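Local atomic coordinates of hypothetical protein PA2201 (Pseudomonas aeruginosa, PDB entry 2FEF), a protein that is of unknown function but probably acts as an immunity protein of the PoNi type, protecting the cell against a PoNe-like DNase toxin. Residues B[232-235]-B[240-243]; B[244-247]-B[252-255]; B[228-233]-B[255-260]; B[272-275]-B[279-282]. All coordinates share one frame; numbering follows the deposited sequence.

In the fold
All four contacts lie in the C-terminal part of an all-helical chain, and together illustrate how short loops are pinned to helix ends. Helix 223-234 comes first, and two contacts start from it. Interaction 1 closes the short turn to helix 238-243, and interaction 2 folds back the loop that follows. Interaction 3 spans both, joining 228-233 to the start of helix 258-267; Trp253 NE1 reaches Tyr230 OH at 2.9 Å, linking it to interaction 2. Farther along, interaction 4 closes the turn after helix 272-275. It is sequentially separate yet tied back, since His279 ND1 meets Trp255 O at 2.8 Å.

Interaction 1. Residues B[232-235]-B[240-243]; sequences EFFQ and AQKK
The backbones of 232-235, at the end of helix 223-234, and 240-243, on helix 238-243, come closest at Phe233 and Gln241, whose CA atoms are 6.8 Å apart. Gln241 is the side chain that bridges this gap. Its aliphatic part lies across the Phe233 ring at about a right angle, with CG over one face in a CH-pi contact, 4.2 Å from the ring centroid and displaced toward the rim. CB touches the same ring, 3.7 Å from Phe233 CZ. Phe233 can offer that face because its CG stands anti to the backbone N (chi1 176°), which brings the end of the ring toward Gln241 although its CB does not point there. Beyond CG the glutamine chain is extended and carries the amide to Phe234, where OE1 lies 3.8 Å from Phe234 CD1 and the amide and ring planes are nearly perpendicular, at 87°. The amide NE2 is hydrogen-bonded to Leu236 O, in the connecting turn, which helps hold the amide in this orientation. Arg246 makes a cation-pi contact with Phe233, while Phe234 meets the rings of Trp255 and His279. The contact thus closes a short turn joining two consecutive helices, 223-234 and 238-243, in the PoNi-like C-terminal region.

Interaction 2. Residues B[244-247]-B[252-255]; sequences TRRL and AWGW
Trp253 receives both Arg246 and Leu247 at the six-membered end of its indole. The apolar share belongs to Leu247: its side chain crosses the indole obliquely and brings CG to 4.1 Å from Trp253 CZ3. The leucine backbone comes nearer still, with Leu247 O 3.3 Å from Trp253 CZ3.

The Arg246 side chain and the indole come from opposite directions. Although the guanidinium and indole planes are nearly parallel, 14° apart, NH1 meets the rim of the ring obliquely, 3.5 Å from Trp253 CH2. With CG anti to the backbone N (chi1 -169°) and a bend at chi2, the arginine chain carries its end toward the indole.

Polar links supplement this packing. Arg246 NH1 makes a weak, bent bond to Leu247 O (2.8 Å, 128°), and also donates to water 1 at 2.9 Å. That water in turn donates to Gly254 O at 2.6 Å, bridging the two segments, and sits over the centre of one face of the Trp253 indole. Arg246 NE is held by Gln229 O, and Trp253 NE1 by Tyr230 OH.

Both segments belong to the long connection between helices 238-243 and 258-267. Arg246 packs on Phe234 of helix 223-234, Leu247 rests on Pro147 of helix 146-158, and Trp253 packs against that helix as well as Phe204 and Pro203 of helix 201-204.

Interaction 3. Residues B[228-233]-B[255-260]; sequences SQYREF and WWAMEV
Tyr230 reaches from helix 223-234 into the backbone of 255-260 and makes nearly every close approach here. The packing is tight around its ring. Ala257 CB sits over the centre of one face, 3.7 Å from the ring centroid and close to the ring normal, a well-formed CH-pi contact. Along the ring edge, Trp255 O comes within 3.5 Å of Tyr230 CD2.

At the far end, Tyr230 OH donates to Glu259 OE2 at 2.7 Å. The carboxylate oxygen is met on its syn side, 21° out of the carboxylate plane, and the carboxylate stands 79° from the phenol ring. Glu259 can turn back to the tyrosine because its CG lies between the backbone N and the carbonyl carbon (chi1 76°) and the chain bends again at chi2. Its other oxygen, OE1, accepts the backbone N-H of Val260 at 3.0 Å, so OE1 is held within the first turn of helix 258-267 while OE2 faces helix 223-234. Ala257 is the N-cap of helix 258-267 and also the centre of an inverse gamma turn, which marks the sharp change from loop to helix. Tyr225 OH bonds Glu259 OE2 as well, making a buried polar cluster of Tyr230, Glu259 and Tyr225.

By contrast, the solvent side carries the exposed Arg231, whose end leads away from this contact, and the exposed Glu232, its OE2 hydrogen-bonded to Gln227 NE2.

Interaction 4. Residues B[272-275]-B[279-282]; sequences GVLR and HYLG
Leu274 and Tyr280 form the apolar part of this contact. Leu274 CB lies over the centre of one face of the Tyr280 ring, 3.9 Å from its centroid and 11° off the normal, in a CH-pi contact. Farther along the side chain, Leu274 CD1 touches Tyr280 CE1 at 3.8 Å. Tyr280 presents this face with its CG anti to the backbone N (chi1 -172°), and Tyr280 CB packs 3.3 Å from Leu274 O.

Arg275 adds a contact of mixed character. Its CG brushes the ring at Tyr280 CE2, 4.0 Å away, and the chain then runs extended to NE, taking the guanidinium over the backbone of Gly282. There Gly282 CA lies 3.6 Å above the centre of one guanidinium face. This is packing, since the angles to Gly282 O are poor for hydrogen bonding.

The charged and polar ends are satisfied by aspartates. Arg275 forms salt bridges to Asp286 through NH2 and to Asp271 through NE, and Tyr280 OH is hydrogen-bonded to that same Asp271.

Together these contacts bring a short, weakly bonded helix, 272-275, against the turn leading into helix 282-292: a short loop linking two consecutive helices near the C terminus, with Leu281 as N-cap of the second.

Interaction 1. Residues B[232-235]-B[240-243]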
loop_
_atom_site.group_PDB
_atom_site.type_symbol
_atom_site.label_atom_id
_atom_site.label_comp_id
_atom_site.label_asym_id
_atom_site.label_seq_id
_atom_site.Cartn_x
_atom_site.Cartn_y
_atom_site.Cartn_z
ATOM N N GLU B 232 10.067 -33.144 7.233
ATOM C CA GLU B 232 9.932 -33.229 8.693
ATOM C C GLU B 232 9.839 -31.866 9.380
ATOM O O GLU B 232 9.225 -31.728 10.459
ATOM C CB GLU B 232 11.065 -34.078 9.285
ATOM C CG GLU B 232 10.869 -35.559 8.951
ATOM C CD GLU B 232 12.059 -36.455 9.312
ATOM O OE1 GLU B 232 13.074 -35.983 9.871
ATOM O OE2 GLU B 232 11.959 -37.671 9.041
ATOM N N PHE B 233 10.446 -30.864 8.767
ATOM C CA PHE B 233 10.363 -29.507 9.288
ATOM C C PHE B 233 8.930 -28.973 9.125
ATOM O O PHE B 233 8.331 -28.481 10.077
ATOM C CB PHE B 233 11.341 -28.583 8.550
ATOM C CG PHE B 233 11.227 -27.142 8.986
ATOM C CD1 PHE B 233 11.598 -26.779 10.273
ATOM C CD2 PHE B 233 10.694 -26.181 8.143
ATOM C CE1 PHE B 233 11.466 -25.458 10.706
ATOM C CE2 PHE B 233 10.553 -24.856 8.565
ATOM C CZ PHE B 233 10.958 -24.492 9.846
ATOM N N PHE B 234 8.375 -29.098 7.920
ATOM C CA PHE B 234 7.077 -28.492 7.651
ATOM C C PHE B 234 5.931 -29.337 8.233
ATOM O O PHE B 234 4.783 -28.898 8.271
ATOM C CB PHE B 234 6.905 -28.164 6.149
ATOM C CG PHE B 234 7.719 -26.976 5.698
ATOM C CD1 PHE B 234 7.417 -25.690 6.159
ATOM C CD2 PHE B 234 8.801 -27.142 4.809
ATOM C CE1 PHE B 234 8.198 -24.567 5.741
ATOM C CE2 PHE B 234 9.571 -26.084 4.396
ATOM C CZ PHE B 234 9.281 -24.758 4.851
ATOM N N GLN B 235 6.248 -30.543 8.682
ATOM C CA GLN B 235 5.303 -31.366 9.418
ATOM C C GLN B 235 5.117 -30.905 10.875
ATOM O O GLN B 235 4.119 -31.249 11.519
ATOM C CB GLN B 235 5.726 -32.826 9.367
ATOM C CG GLN B 235 5.120 -33.540 8.164
ATOM C CD GLN B 235 5.630 -34.949 7.958
ATOM O OE1 GLN B 235 6.691 -35.360 8.480
ATOM N NE2 GLN B 235 4.875 -35.712 7.174
ATOM N N ALA B 240 6.081 -24.700 16.720
ATOM C CA ALA B 240 7.296 -25.502 16.847
ATOM C C ALA B 240 8.358 -25.130 15.805
ATOM O O ALA B 240 9.545 -25.045 16.128
ATOM C CB ALA B 240 6.967 -26.975 16.757
ATOM N N GLN B 241 7.931 -24.879 14.568
ATOM C CA GLN B 241 8.857 -24.465 13.517
ATOM C C GLN B 241 9.652 -23.225 13.951
ATOM O O GLN B 241 10.881 -23.135 13.748
ATOM C CB GLN B 241 8.093 -24.154 12.235
ATOM C CG GLN B 241 7.495 -25.407 11.542
ATOM C CD GLN B 241 6.727 -25.064 10.264
ATOM O OE1 GLN B 241 7.007 -24.065 9.614
ATOM N NE2 GLN B 241 5.761 -25.901 9.906
ATOM N N LYS B 242 8.939 -22.282 14.562
ATOM C CA LYS B 242 9.533 -21.027 14.953
ATOM C C LYS B 242 10.504 -21.123 16.131
ATOM O O LYS B 242 11.430 -20.316 16.219
ATOM C CB LYS B 242 8.448 -19.959 15.117
ATOM C CG LYS B 242 7.995 -19.448 13.730
ATOM C CD LYS B 242 6.484 -19.172 13.692
ATOM C CE LYS B 242 5.880 -19.426 12.309
ATOM N NZ LYS B 242 6.025 -20.855 11.799
ATOM N N LYS B 243 10.321 -22.133 16.983
ATOM C CA LYS B 243 11.262 -22.452 18.054
ATOM C C LYS B 243 12.577 -23.143 17.600
ATOM O O LYS B 243 13.563 -23.120 18.348
ATOM C CB LYS B 243 10.579 -23.287 19.150
ATOM C CG LYS B 243 9.562 -22.534 19.999
ATOM C CD LYS B 243 10.204 -21.289 20.585
ATOM C CE LYS B 243 9.265 -20.461 21.395
ATOM N NZ LYS B 243 9.959 -19.164 21.619
#

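Interaction 2. Residues B[244-247]-B[252-255]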
loop_
_atom_site.group_PDB
_atom_site.type_symbol
_atom_site.label_atom_id
_atom_site.label_comp_id
_atom_site.label_asym_id
_atom_site.label_seq_id
_atom_site.Cartn_x
_atom_site.Cartn_y
_atom_site.Cartn_z
ATOM N N THR B 244 12.598 -23.763 16.416
ATOM C CA THR B 244 13.846 -24.382 15.890
ATOM C C THR B 244 14.814 -23.337 15.329
ATOM O O THR B 244 14.428 -22.197 15.086
ATOM C CB THR B 244 13.590 -25.461 14.780
ATOM O OG1 THR B 244 13.227 -24.802 13.558
ATOM C CG2 THR B 244 12.505 -26.417 15.173
ATOM N N ARG B 245 16.076 -23.695 15.116
ATOM C CA ARG B 245 16.988 -22.708 14.561
ATOM C C ARG B 245 17.083 -22.706 13.031
ATOM O O ARG B 245 17.812 -21.893 12.434
ATOM C CB ARG B 245 18.347 -22.721 15.280
ATOM C CG ARG B 245 19.082 -23.985 15.165
ATOM C CD ARG B 245 20.028 -24.222 16.330
ATOM N NE ARG B 245 20.892 -25.400 16.124
ATOM C CZ ARG B 245 20.475 -26.619 15.770
ATOM N NH1 ARG B 245 19.193 -26.854 15.549
ATOM N NH2 ARG B 245 21.342 -27.618 15.623
ATOM N N ARG B 246 16.292 -23.561 12.376
ATOM C CA ARG B 246 16.266 -23.544 10.926
ATOM C C ARG B 246 15.900 -22.169 10.332
ATOM O O ARG B 246 14.925 -21.490 10.731
ATOM C CB ARG B 246 15.340 -24.640 10.393
ATOM C CG ARG B 246 15.497 -24.841 8.882
ATOM C CD ARG B 246 14.170 -25.278 8.358
ATOM N NE ARG B 246 14.091 -25.845 7.014
ATOM C CZ ARG B 246 13.720 -25.172 5.927
ATOM N NH1 ARG B 246 13.459 -23.856 5.956
ATOM N NH2 ARG B 246 13.563 -25.844 4.790
ATOM N N LEU B 247 16.709 -21.729 9.379
ATOM C CA LEU B 247 16.408 -20.499 8.685
ATOM C C LEU B 247 15.138 -20.743 7.871
ATOM O O LEU B 247 14.934 -21.829 7.304
ATOM C CB LEU B 247 17.549 -20.131 7.730
ATOM C CG LEU B 247 17.445 -18.762 7.034
ATOM C CD1 LEU B 247 17.652 -17.684 8.091
ATOM C CD2 LEU B 247 18.488 -18.671 5.926
ATOM N N ALA B 252 10.768 -15.371 -0.066
ATOM C CA ALA B 252 11.475 -15.738 -1.308
ATOM C C ALA B 252 11.611 -17.247 -1.530
ATOM O O ALA B 252 11.701 -17.695 -2.657
ATOM C CB ALA B 252 12.854 -15.091 -1.369
ATOM N N TRP B 253 11.636 -18.006 -0.443
ATOM C CA TRP B 253 12.096 -19.423 -0.492
ATOM C C TRP B 253 10.943 -20.367 -0.143
ATOM O O TRP B 253 10.604 -21.303 -0.913
ATOM C CB TRP B 253 13.298 -19.494 0.470
ATOM C CG TRP B 253 13.875 -20.840 0.818
ATOM C CD1 TRP B 253 13.852 -21.984 0.076
ATOM C CD2 TRP B 253 14.564 -21.146 2.016
ATOM N NE1 TRP B 253 14.514 -23.004 0.744
ATOM C CE2 TRP B 253 14.961 -22.509 1.941
ATOM C CE3 TRP B 253 14.881 -20.408 3.168
ATOM C CZ2 TRP B 253 15.657 -23.138 2.973
ATOM C CZ3 TRP B 253 15.581 -21.049 4.189
ATOM C CH2 TRP B 253 15.968 -22.382 4.070
ATOM N N GLY B 254 10.312 -20.094 0.999
ATOM C CA GLY B 254 9.084 -20.775 1.425
ATOM C C GLY B 254 9.220 -22.294 1.522
ATOM O O GLY B 254 10.131 -22.826 2.174
ATOM N N TRP B 255 8.304 -22.976 0.843
ATOM C CA TRP B 255 8.161 -24.433 0.861
ATOM C C TRP B 255 9.264 -25.177 0.097
ATOM O O TRP B 255 9.483 -26.364 0.307
ATOM C CB TRP B 255 6.816 -24.716 0.195
ATOM C CG TRP B 255 6.324 -26.123 0.087
ATOM C CD1 TRP B 255 6.389 -26.936 -0.999
ATOM C CD2 TRP B 255 5.622 -26.835 1.093
ATOM N NE1 TRP B 255 5.767 -28.125 -0.738
ATOM C CE2 TRP B 255 5.273 -28.087 0.550
ATOM C CE3 TRP B 255 5.230 -26.527 2.401
ATOM C CZ2 TRP B 255 4.578 -29.048 1.282
ATOM C CZ3 TRP B 255 4.525 -27.484 3.125
ATOM C CH2 TRP B 255 4.210 -28.729 2.563
HETATM O O HOH W 1 12.384 -23.514 3.251
#

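Interaction 3. Residues B[228-233]-B[255-260]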
loop_
_atom_site.group_PDB
_atom_site.type_symbol
_atom_site.label_atom_id
_atom_site.label_comp_id
_atom_site.label_asym_id
_atom_site.label_seq_id
_atom_site.Cartn_x
_atom_site.Cartn_y
_atom_site.Cartn_z
ATOM N N SER B 228 14.520 -34.641 6.006
ATOM C CA SER B 228 14.710 -34.070 7.323
ATOM C C SER B 228 14.571 -32.548 7.342
ATOM O O SER B 228 13.965 -32.004 8.271
ATOM C CB SER B 228 16.052 -34.510 7.909
ATOM O OG SER B 228 17.123 -33.736 7.400
ATOM N N GLN B 229 15.089 -31.855 6.322
ATOM C CA GLN B 229 15.083 -30.400 6.391
ATOM C C GLN B 229 13.852 -29.743 5.768
ATOM O O GLN B 229 13.616 -28.551 5.966
ATOM C CB GLN B 229 16.405 -29.794 5.848
ATOM C CG GLN B 229 17.696 -30.267 6.577
ATOM C CD GLN B 229 17.598 -30.129 8.077
ATOM O OE1 GLN B 229 17.270 -29.048 8.601
ATOM N NE2 GLN B 229 17.847 -31.228 8.784
ATOM N N TYR B 230 13.053 -30.530 5.035
ATOM C CA TYR B 230 11.863 -29.978 4.405
ATOM C C TYR B 230 10.653 -30.712 4.929
ATOM O O TYR B 230 9.882 -30.133 5.663
ATOM C CB TYR B 230 11.943 -30.028 2.872
ATOM C CG TYR B 230 12.823 -28.944 2.353
ATOM C CD1 TYR B 230 14.212 -29.103 2.309
ATOM C CD2 TYR B 230 12.279 -27.702 2.000
ATOM C CE1 TYR B 230 15.046 -28.045 1.887
ATOM C CE2 TYR B 230 13.095 -26.653 1.559
ATOM C CZ TYR B 230 14.465 -26.827 1.519
ATOM O OH TYR B 230 15.235 -25.789 1.076
ATOM N N ARG B 231 10.520 -32.005 4.604
ATOM C CA ARG B 231 9.301 -32.707 4.944
ATOM C C ARG B 231 9.056 -32.748 6.455
ATOM O O ARG B 231 7.960 -32.408 6.886
ATOM C CB ARG B 231 9.229 -34.110 4.308
ATOM C CG ARG B 231 7.855 -34.771 4.533
ATOM C CD ARG B 231 7.706 -36.068 3.790
ATOM N NE ARG B 231 6.865 -37.007 4.546
ATOM C CZ ARG B 231 6.965 -38.338 4.506
ATOM N NH1 ARG B 231 7.867 -38.942 3.726
ATOM N NH2 ARG B 231 6.154 -39.070 5.259
ATOM N N GLU B 232 10.067 -33.144 7.233
ATOM C CA GLU B 232 9.932 -33.229 8.693
ATOM C C GLU B 232 9.839 -31.866 9.380
ATOM O O GLU B 232 9.225 -31.728 10.459
ATOM C CB GLU B 232 11.065 -34.078 9.285
ATOM C CG GLU B 232 10.869 -35.559 8.951
ATOM C CD GLU B 232 12.059 -36.455 9.312
ATOM O OE1 GLU B 232 13.074 -35.983 9.871
ATOM O OE2 GLU B 232 11.959 -37.671 9.041
ATOM N N PHE B 233 10.446 -30.864 8.767
ATOM C CA PHE B 233 10.363 -29.507 9.288
ATOM C C PHE B 233 8.930 -28.973 9.125
ATOM O O PHE B 233 8.331 -28.481 10.077
ATOM C CB PHE B 233 11.341 -28.583 8.550
ATOM C CG PHE B 233 11.227 -27.142 8.986
ATOM C CD1 PHE B 233 11.598 -26.779 10.273
ATOM C CD2 PHE B 233 10.694 -26.181 8.143
ATOM C CE1 PHE B 233 11.466 -25.458 10.706
ATOM C CE2 PHE B 233 10.553 -24.856 8.565
ATOM C CZ PHE B 233 10.958 -24.492 9.846
ATOM N N TRP B 255 8.304 -22.976 0.843
ATOM C CA TRP B 255 8.161 -24.433 0.861
ATOM C C TRP B 255 9.264 -25.177 0.097
ATOM O O TRP B 255 9.483 -26.364 0.307
ATOM C CB TRP B 255 6.816 -24.716 0.195
ATOM C CG TRP B 255 6.324 -26.123 0.087
ATOM C CD1 TRP B 255 6.389 -26.936 -0.999
ATOM C CD2 TRP B 255 5.622 -26.835 1.093
ATOM N NE1 TRP B 255 5.767 -28.125 -0.738
ATOM C CE2 TRP B 255 5.273 -28.087 0.550
ATOM C CE3 TRP B 255 5.230 -26.527 2.401
ATOM C CZ2 TRP B 255 4.578 -29.048 1.282
ATOM C CZ3 TRP B 255 4.525 -27.484 3.125
ATOM C CH2 TRP B 255 4.210 -28.729 2.563
ATOM N N TRP B 256 9.940 -24.481 -0.811
ATOM C CA TRP B 256 10.653 -25.151 -1.898
ATOM C C TRP B 256 12.115 -25.437 -1.642
ATOM O O TRP B 256 12.877 -24.551 -1.311
ATOM C CB TRP B 256 10.496 -24.328 -3.197
ATOM C CG TRP B 256 9.039 -24.189 -3.497
ATOM C CD1 TRP B 256 8.273 -23.060 -3.386
ATOM C CD2 TRP B 256 8.164 -25.241 -3.876
ATOM N NE1 TRP B 256 6.967 -23.355 -3.676
ATOM C CE2 TRP B 256 6.871 -24.687 -3.993
ATOM C CE3 TRP B 256 8.349 -26.614 -4.118
ATOM C CZ2 TRP B 256 5.761 -25.443 -4.351
ATOM C CZ3 TRP B 256 7.242 -27.375 -4.469
ATOM C CH2 TRP B 256 5.964 -26.789 -4.588
ATOM N N ALA B 257 12.506 -26.692 -1.858
ATOM C CA ALA B 257 13.913 -27.059 -1.871
ATOM C C ALA B 257 14.546 -26.617 -3.176
ATOM O O ALA B 257 14.911 -27.441 -4.011
ATOM C CB ALA B 257 14.067 -28.606 -1.705
HETATM N N MSE B 258 14.718 -25.307 -3.319
HETATM C CA MSE B 258 15.263 -24.676 -4.535
HETATM C C MSE B 258 16.701 -25.052 -4.735
HETATM O O MSE B 258 17.152 -25.177 -5.870
HETATM C CB MSE B 258 15.268 -23.153 -4.308
HETATM C CG MSE B 258 13.917 -22.644 -4.305
HETATM SE SE MSE B 258 14.044 -20.689 -4.100
HETATM C CE MSE B 258 12.136 -20.482 -4.234
ATOM N N GLU B 259 17.427 -25.212 -3.624
ATOM C CA GLU B 259 18.832 -25.582 -3.698
ATOM C C GLU B 259 19.021 -27.004 -4.279
ATOM O O GLU B 259 19.818 -27.190 -5.194
ATOM C CB GLU B 259 19.561 -25.396 -2.356
ATOM C CG GLU B 259 19.365 -26.414 -1.195
ATOM C CD GLU B 259 17.977 -26.459 -0.603
ATOM O OE1 GLU B 259 17.016 -26.714 -1.368
ATOM O OE2 GLU B 259 17.825 -26.360 0.634
ATOM N N VAL B 260 18.286 -27.966 -3.746
ATOM C CA VAL B 260 18.357 -29.371 -4.236
ATOM C C VAL B 260 17.924 -29.441 -5.712
ATOM O O VAL B 260 18.566 -30.110 -6.540
ATOM C CB VAL B 260 17.497 -30.327 -3.373
ATOM C CG1 VAL B 260 17.624 -31.804 -3.848
ATOM C CG2 VAL B 260 17.885 -30.226 -1.912
#

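Interaction 4. Residues B[272-275]-B[279-282]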
loop_
_atom_site.group_PDB
_atom_site.type_symbol
_atom_site.label_atom_id
_atom_site.label_comp_id
_atom_site.label_asym_id
_atom_site.label_seq_id
_atom_site.Cartn_x
_atom_site.Cartn_y
_atom_site.Cartn_z
ATOM N N GLY B 272 15.330 -39.155 -9.901
ATOM C CA GLY B 272 14.068 -39.822 -9.626
ATOM C C GLY B 272 13.740 -39.983 -8.142
ATOM O O GLY B 272 12.599 -39.759 -7.723
ATOM N N VAL B 273 14.722 -40.366 -7.341
ATOM C CA VAL B 273 14.503 -40.538 -5.903
ATOM C C VAL B 273 13.997 -39.236 -5.237
ATOM O O VAL B 273 13.165 -39.270 -4.311
ATOM C CB VAL B 273 15.764 -41.112 -5.189
ATOM C CG1 VAL B 273 16.938 -40.138 -5.175
ATOM C CG2 VAL B 273 15.413 -41.621 -3.782
ATOM N N LEU B 274 14.428 -38.103 -5.774
ATOM C CA LEU B 274 14.056 -36.827 -5.166
ATOM C C LEU B 274 12.654 -36.337 -5.557
ATOM O O LEU B 274 12.057 -35.498 -4.869
ATOM C CB LEU B 274 15.108 -35.774 -5.500
ATOM C CG LEU B 274 16.562 -36.170 -5.223
ATOM C CD1 LEU B 274 17.428 -35.025 -5.658
ATOM C CD2 LEU B 274 16.779 -36.523 -3.740
ATOM N N ARG B 275 12.125 -36.851 -6.664
ATOM C CA ARG B 275 10.806 -36.409 -7.152
ATOM C C ARG B 275 9.652 -36.851 -6.263
ATOM O O ARG B 275 8.541 -36.307 -6.359
ATOM C CB ARG B 275 10.591 -36.887 -8.597
ATOM C CG ARG B 275 11.593 -36.214 -9.485
ATOM C CD ARG B 275 11.145 -36.076 -10.890
ATOM N NE ARG B 275 12.165 -35.336 -11.604
ATOM C CZ ARG B 275 11.950 -34.571 -12.662
ATOM N NH1 ARG B 275 10.721 -34.425 -13.141
ATOM N NH2 ARG B 275 12.982 -33.921 -13.215
ATOM N N HIS B 279 8.515 -31.118 -1.944
ATOM C CA HIS B 279 9.298 -29.872 -1.889
ATOM C C HIS B 279 10.271 -29.726 -3.065
ATOM O O HIS B 279 10.916 -28.697 -3.204
ATOM C CB HIS B 279 10.043 -29.785 -0.550
ATOM C CG HIS B 279 9.138 -29.924 0.648
ATOM N ND1 HIS B 279 8.499 -28.849 1.241
ATOM C CD2 HIS B 279 8.725 -31.022 1.321
ATOM C CE1 HIS B 279 7.751 -29.286 2.240
ATOM N NE2 HIS B 279 7.882 -30.594 2.319
ATOM N N TYR B 280 10.378 -30.751 -3.908
ATOM C CA TYR B 280 11.320 -30.755 -5.022
ATOM C C TYR B 280 10.640 -30.210 -6.282
ATOM O O TYR B 280 9.501 -30.581 -6.615
ATOM C CB TYR B 280 11.793 -32.223 -5.290
ATOM C CG TYR B 280 12.910 -32.352 -6.303
ATOM C CD1 TYR B 280 14.222 -32.006 -5.971
ATOM C CD2 TYR B 280 12.660 -32.842 -7.596
ATOM C CE1 TYR B 280 15.247 -32.112 -6.899
ATOM C CE2 TYR B 280 13.681 -32.968 -8.529
ATOM C CZ TYR B 280 14.985 -32.609 -8.169
ATOM O OH TYR B 280 16.001 -32.725 -9.101
ATOM N N LEU B 281 11.350 -29.406 -7.050
ATOM C CA LEU B 281 10.738 -28.793 -8.242
ATOM C C LEU B 281 11.124 -29.531 -9.519
ATOM O O LEU B 281 11.742 -28.953 -10.430
ATOM C CB LEU B 281 11.161 -27.304 -8.309
ATOM C CG LEU B 281 10.542 -26.480 -7.166
ATOM C CD1 LEU B 281 11.383 -25.197 -6.923
ATOM C CD2 LEU B 281 9.097 -26.151 -7.513
ATOM N N GLY B 282 10.718 -30.800 -9.599
ATOM C CA GLY B 282 11.022 -31.639 -10.764
ATOM C C GLY B 282 10.619 -31.037 -12.096
ATOM O O GLY B 282 11.361 -31.155 -13.060
#